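Minor capsid protein (Cafeteriavirus-dependent mavirus, PDB 6G42) forms the penton of the virophage capsid, a pentamer of subunits built on a single jelly-roll that probably occupies the icosahedral fivefold vertices. Local coordinates at residues C[62-67]-C[102-107]; C[111-116]-C[131-136]; C[204-209]-C[275-280]. All coordinates share one frame; numbering follows the deposited sequence.

Interaction 1: C[62-67]-C[102-107]; sequences RLPLFK and YMYDYV
F66 and M103 form a single antiparallel hydrogen-bonded pair, and L65, also facing M103, makes it a classic beta bulge; the traces of 62-67 and 102-106 run 95° apart. M103 O accepts from L65 N (3.0 Å) and F66 N (3.3 Å). The first lies in the carbonyl plane, the second above it. M103 N returns a 2.9 Å bond to F66 O.

The R62 guanidinium stacks on one face of the Y104 ring, planes 17° apart, with CZ 4.1 Å from the centroid. The arginine chain is extended, and D247 takes NE in a salt bridge. P64 CB covers the other face. P64 CG sits over Y102, 3.8 Å from that centroid, in a CH-pi contact. K67 passes Y102 obliquely. Its NZ makes salt bridges to D281, D283 and E285, and Y102 OH hydrogen-bonds to D281.

M103 SD approaches F66 CD2 obliquely at 3.9 Å, a Met-aromatic contact. L65 CB lies over the Y106 ring, and Y106 OH gives a weak bond to L65 O. D105 OD1 accepts from V107 N, capping helix 106-120. The bulge joins the loop after jelly-roll strand 49-62 to the residues leading into that helix, in what appears to be an inserted domain.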
# COMPACT_ATOMS: atom_id res chain seq x y z
N ARG C 62 -14.01 -20.81 -9.69
CA ARG C 62 -15.24 -20.25 -9.12
C ARG C 62 -15.31 -20.52 -7.62
O ARG C 62 -14.95 -21.61 -7.17
CB ARG C 62 -16.47 -20.83 -9.80
CG ARG C 62 -17.67 -19.90 -9.75
CD ARG C 62 -18.96 -20.60 -10.09
NE ARG C 62 -20.07 -19.65 -10.23
CZ ARG C 62 -21.35 -19.98 -10.34
NH1 ARG C 62 -21.74 -21.26 -10.33
NH2 ARG C 62 -22.27 -19.03 -10.45
N LEU C 63 -15.76 -19.54 -6.85
CA LEU C 63 -15.91 -19.67 -5.41
C LEU C 63 -17.27 -19.14 -4.95
O LEU C 63 -17.77 -18.16 -5.51
CB LEU C 63 -14.79 -18.93 -4.68
CG LEU C 63 -13.36 -19.47 -4.83
CD1 LEU C 63 -12.37 -18.50 -4.18
CD2 LEU C 63 -13.20 -20.86 -4.24
N PRO C 64 -17.87 -19.79 -3.93
CA PRO C 64 -19.13 -19.28 -3.40
C PRO C 64 -18.95 -18.04 -2.54
O PRO C 64 -17.91 -17.86 -1.90
CB PRO C 64 -19.66 -20.45 -2.56
CG PRO C 64 -18.46 -21.23 -2.19
CD PRO C 64 -17.51 -21.09 -3.34
N LEU C 65 -19.98 -17.19 -2.55
CA LEU C 65 -20.00 -15.94 -1.80
C LEU C 65 -20.80 -16.01 -0.48
O LEU C 65 -20.56 -15.20 0.41
CB LEU C 65 -20.56 -14.82 -2.68
CG LEU C 65 -19.96 -14.62 -4.07
CD1 LEU C 65 -20.40 -13.28 -4.64
CD2 LEU C 65 -18.44 -14.70 -4.07
N PHE C 66 -21.73 -16.95 -0.38
CA PHE C 66 -22.64 -17.05 0.78
C PHE C 66 -23.07 -18.50 0.99
O PHE C 66 -23.12 -19.29 0.04
CB PHE C 66 -23.86 -16.14 0.56
CG PHE C 66 -24.71 -15.96 1.79
CD1 PHE C 66 -24.28 -15.17 2.84
CD2 PHE C 66 -25.96 -16.58 1.89
CE1 PHE C 66 -25.07 -14.99 3.98
CE2 PHE C 66 -26.75 -16.40 3.02
CZ PHE C 66 -26.31 -15.61 4.07
N LYS C 67 -23.38 -18.85 2.24
CA LYS C 67 -23.77 -20.21 2.64
C LYS C 67 -24.87 -20.14 3.70
O LYS C 67 -24.56 -20.13 4.89
CB LYS C 67 -22.55 -20.95 3.18
CG LYS C 67 -22.79 -22.41 3.55
CD LYS C 67 -21.58 -22.99 4.24
CE LYS C 67 -21.63 -24.50 4.33
NZ LYS C 67 -20.31 -25.04 4.75
N TYR C 102 -24.78 -23.45 -1.40
CA TYR C 102 -24.11 -22.15 -1.58
C TYR C 102 -24.88 -21.23 -2.53
O TYR C 102 -25.67 -21.69 -3.36
CB TYR C 102 -22.71 -22.35 -2.16
CG TYR C 102 -21.71 -23.06 -1.27
CD1 TYR C 102 -21.23 -22.46 -0.10
CD2 TYR C 102 -21.20 -24.31 -1.62
CE1 TYR C 102 -20.31 -23.11 0.70
CE2 TYR C 102 -20.28 -24.96 -0.83
CZ TYR C 102 -19.83 -24.36 0.33
OH TYR C 102 -18.91 -25.02 1.11
N MET C 103 -24.61 -19.93 -2.40
CA MET C 103 -25.03 -18.91 -3.37
C MET C 103 -23.78 -18.18 -3.88
O MET C 103 -22.73 -18.23 -3.24
CB MET C 103 -26.00 -17.92 -2.74
CG MET C 103 -27.34 -18.53 -2.36
SD MET C 103 -28.26 -17.55 -1.15
CE MET C 103 -28.56 -16.06 -2.11
N TYR C 104 -23.91 -17.51 -5.02
CA TYR C 104 -22.76 -16.99 -5.77
C TYR C 104 -22.84 -15.51 -6.16
O TYR C 104 -22.04 -15.03 -6.97
CB TYR C 104 -22.54 -17.87 -7.01
CG TYR C 104 -22.11 -19.28 -6.67
CD1 TYR C 104 -23.03 -20.26 -6.32
CD2 TYR C 104 -20.75 -19.63 -6.68
CE1 TYR C 104 -22.63 -21.55 -5.98
CE2 TYR C 104 -20.34 -20.91 -6.34
CZ TYR C 104 -21.28 -21.87 -6.00
OH TYR C 104 -20.85 -23.14 -5.67
N ASP C 105 -23.76 -14.76 -5.55
CA ASP C 105 -24.00 -13.37 -5.91
C ASP C 105 -24.68 -12.65 -4.73
O ASP C 105 -25.72 -13.09 -4.25
CB ASP C 105 -24.89 -13.31 -7.16
CG ASP C 105 -24.94 -11.93 -7.80
OD1 ASP C 105 -25.00 -10.90 -7.07
OD2 ASP C 105 -24.93 -11.87 -9.04
N TYR C 106 -24.09 -11.54 -4.28
CA TYR C 106 -24.64 -10.77 -3.16
C TYR C 106 -25.92 -10.01 -3.50
O TYR C 106 -26.62 -9.56 -2.60
CB TYR C 106 -23.59 -9.83 -2.54
CG TYR C 106 -22.49 -10.58 -1.81
CD1 TYR C 106 -22.79 -11.40 -0.71
CD2 TYR C 106 -21.17 -10.49 -2.22
CE1 TYR C 106 -21.79 -12.11 -0.06
CE2 TYR C 106 -20.17 -11.19 -1.56
CZ TYR C 106 -20.49 -11.99 -0.48
OH TYR C 106 -19.49 -12.69 0.16
N VAL C 107 -26.21 -9.86 -4.80
CA VAL C 107 -27.51 -9.33 -5.25
C VAL C 107 -28.62 -10.28 -4.81
O VAL C 107 -29.62 -9.84 -4.24
CB VAL C 107 -27.57 -9.11 -6.79
CG1 VAL C 107 -28.95 -8.64 -7.22
CG2 VAL C 107 -26.52 -8.10 -7.24

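Interaction 2: C[111-116]-C[131-136]; sequences TAINET and PVFSFN
I113 and N114 of helix 106-120 meet F133 on strand 132-136, an alpha/beta packing contact in what appears to be a domain inserted into the jelly-roll. Segments 111-116 and 132-136 run almost exactly antiparallel, at 174°, and their axes approach to 6.8 Å. The strand is an outermost one of its small antiparallel sheet, pairing with strand 141-145.

I113 meets the ring with both branches. CG2 is anti to the backbone N and stands over one face of the F133 ring, toward the rim, 3.8 Å from the centroid. This is a CH-pi contact. The longer branch of I113 carries CD1 to the far part of the same ring, 3.7 Å from F133 CE1. The two branches follow the CD1-CE1 side of the ring. The F133 side chain also packs on I144 and F158, between the helix and neighbouring strands.

N114 is the polar half of the contact. Its CG is anti to the backbone N (chi1 -161°), and the amide reaches across to the strand backbone. The N114 side chain passes V132 at a slant, with ND2 3.9 Å from V132 CG1. The one hydrogen bond between the segments runs from F133 N to N114 OD1, 3.0 Å long, with the donor well above the plane of the amide carbonyl.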
# COMPACT_ATOMS: atom_id res chain seq x y z
N THR C 111 -31.91 -9.79 -2.62
CA THR C 111 -33.24 -10.16 -3.11
C THR C 111 -33.99 -11.06 -2.11
O THR C 111 -35.15 -10.79 -1.79
CB THR C 111 -33.15 -10.86 -4.49
OG1 THR C 111 -32.50 -10.00 -5.42
CG2 THR C 111 -34.54 -11.21 -5.04
N ALA C 112 -33.31 -12.09 -1.61
CA ALA C 112 -33.90 -13.03 -0.64
C ALA C 112 -34.42 -12.32 0.62
O ALA C 112 -35.51 -12.62 1.10
CB ALA C 112 -32.90 -14.10 -0.26
N ILE C 113 -33.62 -11.40 1.15
CA ILE C 113 -34.02 -10.60 2.31
C ILE C 113 -35.21 -9.69 1.95
O ILE C 113 -36.09 -9.46 2.77
CB ILE C 113 -32.82 -9.78 2.86
CG1 ILE C 113 -31.79 -10.72 3.50
CG2 ILE C 113 -33.27 -8.74 3.90
CD1 ILE C 113 -30.41 -10.12 3.69
N ASN C 114 -35.22 -9.21 0.71
CA ASN C 114 -36.28 -8.33 0.21
C ASN C 114 -37.64 -9.01 0.09
O ASN C 114 -38.65 -8.46 0.51
CB ASN C 114 -35.89 -7.74 -1.16
CG ASN C 114 -36.69 -6.50 -1.52
OD1 ASN C 114 -37.05 -5.70 -0.65
ND2 ASN C 114 -36.98 -6.33 -2.81
N GLU C 115 -37.66 -10.21 -0.51
CA GLU C 115 -38.89 -10.99 -0.68
C GLU C 115 -39.51 -11.44 0.65
O GLU C 115 -40.73 -11.51 0.78
CB GLU C 115 -38.64 -12.20 -1.59
CG GLU C 115 -38.37 -11.83 -3.04
CD GLU C 115 -38.01 -13.02 -3.92
OE1 GLU C 115 -37.85 -14.15 -3.40
OE2 GLU C 115 -37.87 -12.83 -5.15
N THR C 116 -38.65 -11.75 1.62
CA THR C 116 -39.08 -12.00 3.01
C THR C 116 -39.77 -10.77 3.60
O THR C 116 -40.81 -10.88 4.24
CB THR C 116 -37.87 -12.36 3.90
OG1 THR C 116 -37.09 -13.38 3.27
CG2 THR C 116 -38.32 -12.85 5.28
N PRO C 131 -40.88 -1.29 2.09
CA PRO C 131 -39.44 -1.01 1.95
C PRO C 131 -38.70 -2.00 1.05
O PRO C 131 -39.07 -3.18 0.98
CB PRO C 131 -38.93 -1.09 3.40
CG PRO C 131 -39.88 -2.00 4.09
CD PRO C 131 -41.21 -1.81 3.43
N VAL C 132 -37.66 -1.51 0.36
CA VAL C 132 -36.84 -2.32 -0.55
C VAL C 132 -35.41 -2.49 -0.00
O VAL C 132 -34.64 -1.53 0.06
CB VAL C 132 -36.77 -1.70 -1.97
CG1 VAL C 132 -35.95 -2.59 -2.91
CG2 VAL C 132 -38.16 -1.49 -2.53
N PHE C 133 -35.08 -3.72 0.38
CA PHE C 133 -33.71 -4.10 0.72
C PHE C 133 -33.01 -4.53 -0.57
O PHE C 133 -33.58 -5.29 -1.36
CB PHE C 133 -33.71 -5.24 1.75
CG PHE C 133 -32.36 -5.53 2.36
CD1 PHE C 133 -31.50 -6.44 1.77
CD2 PHE C 133 -31.97 -4.90 3.53
CE1 PHE C 133 -30.26 -6.71 2.32
CE2 PHE C 133 -30.73 -5.16 4.09
CZ PHE C 133 -29.87 -6.07 3.49
N SER C 134 -31.78 -4.05 -0.79
CA SER C 134 -31.03 -4.37 -2.01
C SER C 134 -29.52 -4.31 -1.80
O SER C 134 -29.04 -3.88 -0.75
CB SER C 134 -31.42 -3.42 -3.15
OG SER C 134 -30.93 -2.11 -2.92
N PHE C 135 -28.78 -4.77 -2.81
CA PHE C 135 -27.32 -4.71 -2.84
C PHE C 135 -26.87 -3.78 -3.96
O PHE C 135 -27.23 -3.98 -5.11
CB PHE C 135 -26.74 -6.10 -3.08
CG PHE C 135 -25.23 -6.12 -3.12
CD1 PHE C 135 -24.48 -5.86 -1.98
CD2 PHE C 135 -24.55 -6.41 -4.31
CE1 PHE C 135 -23.10 -5.88 -2.01
CE2 PHE C 135 -23.17 -6.43 -4.35
CZ PHE C 135 -22.44 -6.17 -3.20
N ASN C 136 -26.06 -2.79 -3.60
CA ASN C 136 -25.48 -1.87 -4.57
C ASN C 136 -24.21 -2.47 -5.18
O ASN C 136 -23.21 -2.63 -4.48
CB ASN C 136 -25.18 -0.55 -3.87
CG ASN C 136 -24.95 0.60 -4.84
OD1 ASN C 136 -24.41 0.41 -5.94
ND2 ASN C 136 -25.34 1.80 -4.44

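Interaction 3: C[204-209]-C[275-280]; sequences IVIESN and LSFTIY
The F277 ring carries I206 on one face. I206 CG1 lies over it toward the rim, 3.6 Å from the centroid, as a CH-pi contact. CD1 of the same isoleucine lies just outside the rim, beside CZ and CE2. At the edge, near the ring plane, is I204 CG2. The Y280 ring is met obliquely by V205, whose CG2 is 3.9 Å from Y280 CD1. The E207 carboxylate is turned almost perpendicular to that ring, at 83°.

I206 and F277 are a non-hydrogen-bonded antiparallel pair. Their side chains lie side by side and point the same way. I204 and I279 form the next such pair, on the same face of the sheet. I206 CG2 also touches L275 CD2.

Segments 204-207 and 275-280, of strands 201-207 and 272-281, are joined by two hydrogen-bonded pairs. V205 N to T278 O is 2.8 Å and T278 N to V205 O is 2.9 Å. E207 and S276 are paired likewise, E207 N to S276 O and S276 N to E207 O. The strands belong to one of the two sheets of the jelly-roll. The face with I204, I206, F277 and I279 is turned into the sandwich: I206 packs on V53 and F56 of strand 49-62, and F277 on L58 and on L299 of strand 296-305.

V205, E207, S276 and T278 lie on the other face. E207 has its CG between the backbone N and the carbonyl carbon (chi1 49°). Beyond that its chain is extended and crosses T278 at about a right angle. T278 OG1 gives a weak hydrogen bond of 3.0 Å to E207 OE2, and K286 adds a long, weak ion pair to the same oxygen. Past the end of the strand, S208 OG bonds to N274 O and L211 N.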
# COMPACT_ATOMS: atom_id res chain seq x y z
N ILE C 204 -7.71 -21.73 2.05
CA ILE C 204 -7.52 -22.65 0.93
C ILE C 204 -6.16 -23.30 1.18
O ILE C 204 -5.16 -22.61 1.36
CB ILE C 204 -7.49 -21.93 -0.44
CG1 ILE C 204 -8.86 -21.31 -0.75
CG2 ILE C 204 -7.10 -22.91 -1.56
CD1 ILE C 204 -8.87 -20.37 -1.94
N VAL C 205 -6.16 -24.63 1.16
CA VAL C 205 -5.04 -25.43 1.63
C VAL C 205 -4.58 -26.36 0.51
O VAL C 205 -5.39 -26.79 -0.30
CB VAL C 205 -5.48 -26.28 2.84
CG1 VAL C 205 -4.48 -27.38 3.18
CG2 VAL C 205 -5.71 -25.39 4.06
N ILE C 206 -3.28 -26.64 0.48
CA ILE C 206 -2.71 -27.74 -0.31
C ILE C 206 -2.38 -28.88 0.66
O ILE C 206 -1.63 -28.68 1.62
CB ILE C 206 -1.42 -27.32 -1.04
CG1 ILE C 206 -1.73 -26.24 -2.07
CG2 ILE C 206 -0.76 -28.52 -1.72
CD1 ILE C 206 -0.51 -25.61 -2.72
N GLU C 207 -2.95 -30.06 0.41
CA GLU C 207 -2.70 -31.28 1.21
C GLU C 207 -2.23 -32.47 0.37
O GLU C 207 -2.35 -32.47 -0.87
CB GLU C 207 -3.93 -31.65 2.07
CG GLU C 207 -5.28 -31.69 1.36
CD GLU C 207 -6.45 -31.89 2.31
OE1 GLU C 207 -6.41 -31.41 3.46
OE2 GLU C 207 -7.45 -32.52 1.89
N SER C 208 -1.69 -33.47 1.06
CA SER C 208 -1.12 -34.68 0.44
C SER C 208 -1.37 -35.91 1.30
O SER C 208 -1.07 -35.89 2.50
CB SER C 208 0.38 -34.51 0.24
OG SER C 208 0.95 -35.68 -0.33
N ASN C 209 -1.90 -36.97 0.70
CA ASN C 209 -2.11 -38.25 1.41
C ASN C 209 -0.86 -39.15 1.51
O ASN C 209 -0.81 -40.01 2.38
CB ASN C 209 -3.32 -39.03 0.85
CG ASN C 209 -3.26 -39.25 -0.66
OD1 ASN C 209 -2.19 -39.19 -1.27
ND2 ASN C 209 -4.41 -39.50 -1.26
N LEU C 275 -0.69 -34.09 -4.70
CA LEU C 275 -1.07 -32.79 -4.14
C LEU C 275 -2.50 -32.51 -4.57
O LEU C 275 -2.87 -32.76 -5.73
CB LEU C 275 -0.17 -31.66 -4.66
CG LEU C 275 1.31 -31.74 -4.33
CD1 LEU C 275 2.09 -30.69 -5.10
CD2 LEU C 275 1.53 -31.55 -2.84
N SER C 276 -3.31 -31.99 -3.64
CA SER C 276 -4.66 -31.52 -3.96
C SER C 276 -5.01 -30.26 -3.19
O SER C 276 -4.51 -30.05 -2.09
CB SER C 276 -5.70 -32.62 -3.71
OG SER C 276 -5.45 -33.30 -2.50
N PHE C 277 -5.89 -29.45 -3.79
CA PHE C 277 -6.36 -28.19 -3.22
C PHE C 277 -7.73 -28.36 -2.55
O PHE C 277 -8.65 -28.93 -3.14
CB PHE C 277 -6.42 -27.10 -4.30
CG PHE C 277 -5.07 -26.56 -4.70
CD1 PHE C 277 -4.22 -27.29 -5.53
CD2 PHE C 277 -4.64 -25.32 -4.23
CE1 PHE C 277 -2.97 -26.79 -5.89
CE2 PHE C 277 -3.40 -24.82 -4.60
CZ PHE C 277 -2.56 -25.55 -5.42
N THR C 278 -7.85 -27.85 -1.33
CA THR C 278 -9.03 -28.03 -0.50
C THR C 278 -9.42 -26.70 0.12
O THR C 278 -8.55 -25.95 0.57
CB THR C 278 -8.75 -29.02 0.64
OG1 THR C 278 -8.07 -30.18 0.13
CG2 THR C 278 -10.03 -29.45 1.29
N ILE C 279 -10.72 -26.43 0.15
CA ILE C 279 -11.27 -25.21 0.71
C ILE C 279 -11.86 -25.54 2.08
O ILE C 279 -12.66 -26.46 2.19
CB ILE C 279 -12.38 -24.62 -0.19
CG1 ILE C 279 -11.88 -24.40 -1.62
CG2 ILE C 279 -12.90 -23.29 0.37
CD1 ILE C 279 -12.99 -24.29 -2.65
N TYR C 280 -11.46 -24.79 3.10
CA TYR C 280 -12.09 -24.85 4.44
C TYR C 280 -13.04 -23.68 4.63
O TYR C 280 -12.63 -22.54 4.44
CB TYR C 280 -11.03 -24.82 5.54
CG TYR C 280 -10.37 -26.16 5.75
CD1 TYR C 280 -9.37 -26.60 4.90
CD2 TYR C 280 -10.77 -26.99 6.79
CE1 TYR C 280 -8.77 -27.84 5.07
CE2 TYR C 280 -10.18 -28.23 6.98
CZ TYR C 280 -9.18 -28.65 6.12
OH TYR C 280 -8.59 -29.88 6.31

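From the N terminus, the chain first runs through jelly-roll strands 8-15, 33-37 and 49-62. Interaction 1 then closes a loop that holds strands 74-79 and 84-90. It ties the loop after strand 49-62 to the start of helix 106-120, between jelly-roll and outer domain. The helix leads into interaction 2, which closes a short loop to strand 132-136. The two touch where Y106 and V107 pack on F135. The chain then returns to the jelly-roll, where interaction 3 closes a longer loop. All three follow in series, with none nested or crossed. Interaction 1 also touches interaction 3, through L63 and I279. Interactions 2 and 3 are about 36 Å apart between centres.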